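Local coordinates for YopX protein (Bacillus subtilis, PDB 2I2L) that is of unknown function but is encoded by the SPbeta prophage and forms a homodimer of all-beta subunits belonging to the YopX family, at residues A4-Y15 and G62-I70. Sequence-based numbering, arbitrary orientation.
Sequences AYRVWDGEQMHY and GKFIYDRSI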
loop_
_atom_site.group_PDB
_atom_site.type_symbol
_atom_site.label_atom_id
_atom_site.label_comp_id
_atom_site.label_asym_id
_atom_site.label_seq_id
_atom_site.Cartn_x
_atom_site.Cartn_y
_atom_site.Cartn_z
ATOM N N ALA B 4 0.050 8.938 0.964
ATOM C CA ALA B 4 -0.900 9.031 2.078
ATOM C C ALA B 4 -0.686 7.981 3.167
ATOM O O ALA B 4 -0.534 6.786 2.891
ATOM C CB ALA B 4 -2.338 8.945 1.562
ATOM N N TYR B 5 -0.665 8.453 4.407
ATOM C CA TYR B 5 -0.516 7.582 5.563
ATOM C C TYR B 5 -1.029 8.353 6.775
ATOM O O TYR B 5 -1.272 9.566 6.698
ATOM C CB TYR B 5 0.955 7.181 5.785
ATOM C CG TYR B 5 1.813 8.283 6.348
ATOM C CD1 TYR B 5 2.474 9.165 5.510
ATOM C CD2 TYR B 5 1.878 8.507 7.729
ATOM C CE1 TYR B 5 3.172 10.257 6.019
ATOM C CE2 TYR B 5 2.563 9.591 8.251
ATOM C CZ TYR B 5 3.207 10.471 7.388
ATOM O OH TYR B 5 3.846 11.597 7.873
ATOM N N ARG B 6 -1.211 7.629 7.874
ATOM C CA ARG B 6 -1.654 8.196 9.145
ATOM C C ARG B 6 -1.022 7.338 10.242
ATOM O O ARG B 6 -0.868 6.127 10.080
ATOM C CB ARG B 6 -3.192 8.166 9.270
ATOM C CG ARG B 6 -3.820 6.851 8.841
ATOM C CD ARG B 6 -4.883 6.334 9.803
ATOM N NE ARG B 6 -6.250 6.678 9.412
ATOM C CZ ARG B 6 -7.253 5.798 9.355
ATOM N NH1 ARG B 6 -7.053 4.517 9.662
ATOM N NH2 ARG B 6 -8.463 6.199 8.985
ATOM N N VAL B 7 -0.617 7.962 11.338
ATOM C CA VAL B 7 -0.043 7.204 12.437
ATOM C C VAL B 7 -0.784 7.486 13.722
ATOM O O VAL B 7 -1.116 8.631 14.036
ATOM C CB VAL B 7 1.447 7.522 12.676
ATOM C CG1 VAL B 7 2.287 7.007 11.536
ATOM C CG2 VAL B 7 1.630 8.996 12.837
ATOM N N TRP B 8 -1.063 6.411 14.442
ATOM C CA TRP B 8 -1.724 6.483 15.732
ATOM C C TRP B 8 -0.535 6.426 16.687
ATOM O O TRP B 8 0.230 5.459 16.660
ATOM C CB TRP B 8 -2.614 5.259 15.915
ATOM C CG TRP B 8 -3.304 5.188 17.234
ATOM C CD1 TRP B 8 -3.197 4.188 18.160
ATOM C CD2 TRP B 8 -4.284 6.098 17.742
ATOM N NE1 TRP B 8 -4.060 4.411 19.208
ATOM C CE2 TRP B 8 -4.744 5.579 18.977
ATOM C CE3 TRP B 8 -4.831 7.304 17.272
ATOM C CZ2 TRP B 8 -5.716 6.214 19.746
ATOM C CZ3 TRP B 8 -5.805 7.940 18.045
ATOM C CH2 TRP B 8 -6.235 7.390 19.265
ATOM N N ASP B 9 -0.357 7.464 17.500
ATOM C CA ASP B 9 0.765 7.511 18.429
ATOM C C ASP B 9 0.378 7.026 19.816
ATOM O O ASP B 9 1.147 7.193 20.762
ATOM C CB ASP B 9 1.295 8.930 18.549
ATOM C CG ASP B 9 0.328 9.844 19.258
ATOM O OD1 ASP B 9 0.696 11.003 19.539
ATOM O OD2 ASP B 9 -0.808 9.401 19.535
ATOM N N GLY B 10 -0.811 6.440 19.938
ATOM C CA GLY B 10 -1.271 5.945 21.226
ATOM C C GLY B 10 -2.423 6.762 21.794
ATOM O O GLY B 10 -3.372 6.212 22.354
ATOM N N GLU B 11 -2.347 8.078 21.638
ATOM C CA GLU B 11 -3.384 8.961 22.148
ATOM C C GLU B 11 -4.151 9.670 21.026
ATOM O O GLU B 11 -5.372 9.823 21.101
ATOM C CB GLU B 11 -2.771 10.000 23.097
ATOM C CG GLU B 11 -2.042 9.419 24.313
ATOM C CD GLU B 11 -1.541 10.504 25.281
ATOM O OE1 GLU B 11 -0.736 10.185 26.189
ATOM O OE2 GLU B 11 -1.957 11.679 25.139
ATOM N N GLN B 12 -3.446 10.099 19.985
ATOM C CA GLN B 12 -4.107 10.788 18.884
ATOM C C GLN B 12 -3.682 10.298 17.500
ATOM O O GLN B 12 -2.648 9.643 17.348
ATOM C CB GLN B 12 -3.872 12.295 19.007
ATOM C CG GLN B 12 -2.417 12.687 19.212
ATOM C CD GLN B 12 -2.243 14.187 19.371
ATOM O OE1 GLN B 12 -2.772 14.790 20.302
ATOM N NE2 GLN B 12 -1.499 14.797 18.456
HETATM N N MSE B 13 -4.497 10.614 16.495
HETATM C CA MSE B 13 -4.229 10.209 15.117
HETATM C C MSE B 13 -3.523 11.335 14.359
HETATM O O MSE B 13 -3.892 12.504 14.487
HETATM C CB MSE B 13 -5.544 9.862 14.414
HETATM C CG MSE B 13 -5.362 9.229 13.046
HETATM SE SE MSE B 13 -4.690 7.422 13.135
HETATM C CE MSE B 13 -6.383 6.476 13.172
ATOM N N HIS B 14 -2.504 10.977 13.579
ATOM C CA HIS B 14 -1.747 11.951 12.794
ATOM C C HIS B 14 -1.854 11.650 11.300
ATOM O O HIS B 14 -1.589 10.526 10.866
ATOM C CB HIS B 14 -0.269 11.927 13.183
ATOM C CG HIS B 14 -0.008 12.284 14.616
ATOM N ND1 HIS B 14 0.166 13.579 15.039
ATOM C CD2 HIS B 14 0.080 11.502 15.722
ATOM C CE1 HIS B 14 0.351 13.589 16.352
ATOM N NE2 HIS B 14 0.302 12.346 16.785
ATOM N N TYR B 15 -2.247 12.648 10.513
ATOM C CA TYR B 15 -2.346 12.476 9.070
ATOM C C TYR B 15 -1.167 13.157 8.377
ATOM O O TYR B 15 -0.695 14.209 8.818
ATOM C CB TYR B 15 -3.675 13.013 8.561
ATOM C CG TYR B 15 -4.793 12.012 8.723
ATOM C CD1 TYR B 15 -4.818 10.840 7.965
ATOM C CD2 TYR B 15 -5.813 12.214 9.659
ATOM C CE1 TYR B 15 -5.826 9.890 8.130
ATOM C CE2 TYR B 15 -6.828 11.269 9.836
ATOM C CZ TYR B 15 -6.827 10.111 9.068
ATOM O OH TYR B 15 -7.807 9.162 9.246
ATOM N N GLY B 62 -12.026 8.179 -5.699
ATOM C CA GLY B 62 -11.696 9.562 -5.406
ATOM C C GLY B 62 -11.179 9.804 -4.003
ATOM O O GLY B 62 -10.268 10.604 -3.802
ATOM N N LYS B 63 -11.751 9.119 -3.022
ATOM C CA LYS B 63 -11.328 9.299 -1.639
ATOM C C LYS B 63 -10.118 8.416 -1.329
ATOM O O LYS B 63 -9.880 7.405 -2.004
ATOM C CB LYS B 63 -12.463 8.921 -0.674
ATOM C CG LYS B 63 -13.889 9.044 -1.227
ATOM C CD LYS B 63 -14.380 10.495 -1.307
ATOM C CE LYS B 63 -15.836 10.575 -1.791
ATOM N NZ LYS B 63 -16.030 10.107 -3.199
ATOM N N PHE B 64 -9.354 8.813 -0.311
ATOM C CA PHE B 64 -8.201 8.045 0.154
ATOM C C PHE B 64 -8.726 7.228 1.332
ATOM O O PHE B 64 -9.435 7.759 2.182
ATOM C CB PHE B 64 -7.090 8.976 0.633
ATOM C CG PHE B 64 -5.905 9.018 -0.278
ATOM C CD1 PHE B 64 -5.430 10.233 -0.771
ATOM C CD2 PHE B 64 -5.265 7.840 -0.658
ATOM C CE1 PHE B 64 -4.334 10.274 -1.631
ATOM C CE2 PHE B 64 -4.171 7.868 -1.513
ATOM C CZ PHE B 64 -3.702 9.088 -2.006
ATOM N N ILE B 65 -8.402 5.941 1.381
ATOM C CA ILE B 65 -8.875 5.099 2.468
ATOM C C ILE B 65 -7.681 4.413 3.128
ATOM O O ILE B 65 -6.814 3.867 2.441
ATOM C CB ILE B 65 -9.908 4.052 1.941
ATOM C CG1 ILE B 65 -10.970 3.773 3.007
ATOM C CG2 ILE B 65 -9.221 2.759 1.580
ATOM C CD1 ILE B 65 -12.186 2.997 2.489
ATOM N N TYR B 66 -7.630 4.470 4.461
ATOM C CA TYR B 66 -6.546 3.871 5.252
ATOM C C TYR B 66 -7.038 2.549 5.863
ATOM O O TYR B 66 -7.721 1.798 5.182
ATOM C CB TYR B 66 -6.113 4.862 6.332
ATOM C CG TYR B 66 -5.666 6.214 5.786
ATOM C CD1 TYR B 66 -4.312 6.475 5.522
ATOM C CD2 TYR B 66 -6.593 7.226 5.537
ATOM C CE1 TYR B 66 -3.891 7.705 5.034
ATOM C CE2 TYR B 66 -6.187 8.463 5.045
ATOM C CZ TYR B 66 -4.831 8.700 4.795
ATOM O OH TYR B 66 -4.425 9.936 4.321
ATOM N N ASP B 67 -6.721 2.249 7.123
ATOM C CA ASP B 67 -7.196 0.987 7.715
ATOM C C ASP B 67 -8.296 1.150 8.767
ATOM O O ASP B 67 -8.175 0.687 9.907
ATOM C CB ASP B 67 -6.017 0.230 8.287
ATOM C CG ASP B 67 -5.005 -0.122 7.218
ATOM O OD1 ASP B 67 -4.444 0.830 6.635
ATOM O OD2 ASP B 67 -4.785 -1.333 6.954
ATOM N N ARG B 68 -9.398 1.764 8.334
ATOM C CA ARG B 68 -10.547 2.088 9.181
ATOM C C ARG B 68 -11.795 1.200 9.086
ATOM O O ARG B 68 -11.790 0.159 8.429
ATOM C CB ARG B 68 -10.954 3.526 8.879
ATOM C CG ARG B 68 -11.308 3.721 7.424
ATOM C CD ARG B 68 -10.308 4.606 6.713
ATOM N NE ARG B 68 -10.497 6.020 7.030
ATOM C CZ ARG B 68 -10.130 7.023 6.231
ATOM N NH1 ARG B 68 -9.552 6.771 5.062
ATOM N NH2 ARG B 68 -10.346 8.283 6.598
ATOM N N SER B 69 -12.860 1.638 9.764
ATOM C CA SER B 69 -14.154 0.939 9.787
ATOM C C SER B 69 -15.099 1.614 8.794
ATOM O O SER B 69 -15.154 2.838 8.723
ATOM C CB SER B 69 -14.794 1.006 11.186
ATOM O OG SER B 69 -13.986 0.407 12.186
ATOM N N ILE B 70 -15.838 0.830 8.023
ATOM C CA ILE B 70 -16.772 1.411 7.066
ATOM C C ILE B 70 -18.088 0.654 7.099
ATOM O O ILE B 70 -18.150 -0.485 7.573
ATOM C CB ILE B 70 -16.213 1.394 5.608
ATOM C CG1 ILE B 70 -15.821 -0.019 5.192
ATOM C CG2 ILE B 70 -15.011 2.283 5.496
ATOM C CD1 ILE B 70 -16.924 -0.789 4.494
#
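Y66 lies against the open end of the hairpin formed by strands 5-8 and 13-15, away from its 9-12 turn, its ring bordered by A4, Y5, R6 and Y15. Strands 5-8 and 63-65 both flank strand 53-60 in a four-stranded antiparallel sheet, so side chains make this contact across it; strand 68-74 belongs to another sheet. Y15 CE1 sits 3.4 Å from Y66 CE2, over one face of the Y66 ring, while the two ring planes are inclined at 56°. Toward the hydroxyl end of Y66, A4 CB packs beside the phenol and also makes a CH-pi contact with F64, 3.7 Å from that ring's centroid and almost on its normal. Y5 N comes to the rim of the Y66 ring, near its plane.

The aliphatic part of R6 runs along Y66, R6 CG lying 3.4 Å from Y66 CD1. Bends at chi2 (135°) and chi3 (97°) then carry the guanidinium over Y66 CB, which lies beneath its centre. CE of selenomethionine M13 lies on the opposite face.

Polar bonds run within each segment. R6 grips Y15 OH side-on, through NE (2.9 Å from that oxygen) and NH2, tying neighbouring hairpin strands together. R68 NH1 gives a weak hydrogen bond to F64 O, back across the loop of Y66 and D67. Outside the segments, W16 NE1 makes a weak hydrogen bond with Y66 OH, and M55 of strand 53-60 touches both R6 and D67.

No hydrogen bond crosses between 4-15 and 62-70: the hairpin meets strand 63-65 and the link after it through rings, aliphatic carbon and the flat R6 guanidinium. R6 NH2 comes over one face of the R68 guanidinium, a close approach doubtful in detail; two positive groups so near would probably disfavour each other, and Y15 OH, though it satisfies two N-H groups of R6 and helps hold it in place, supplies no counter-charge.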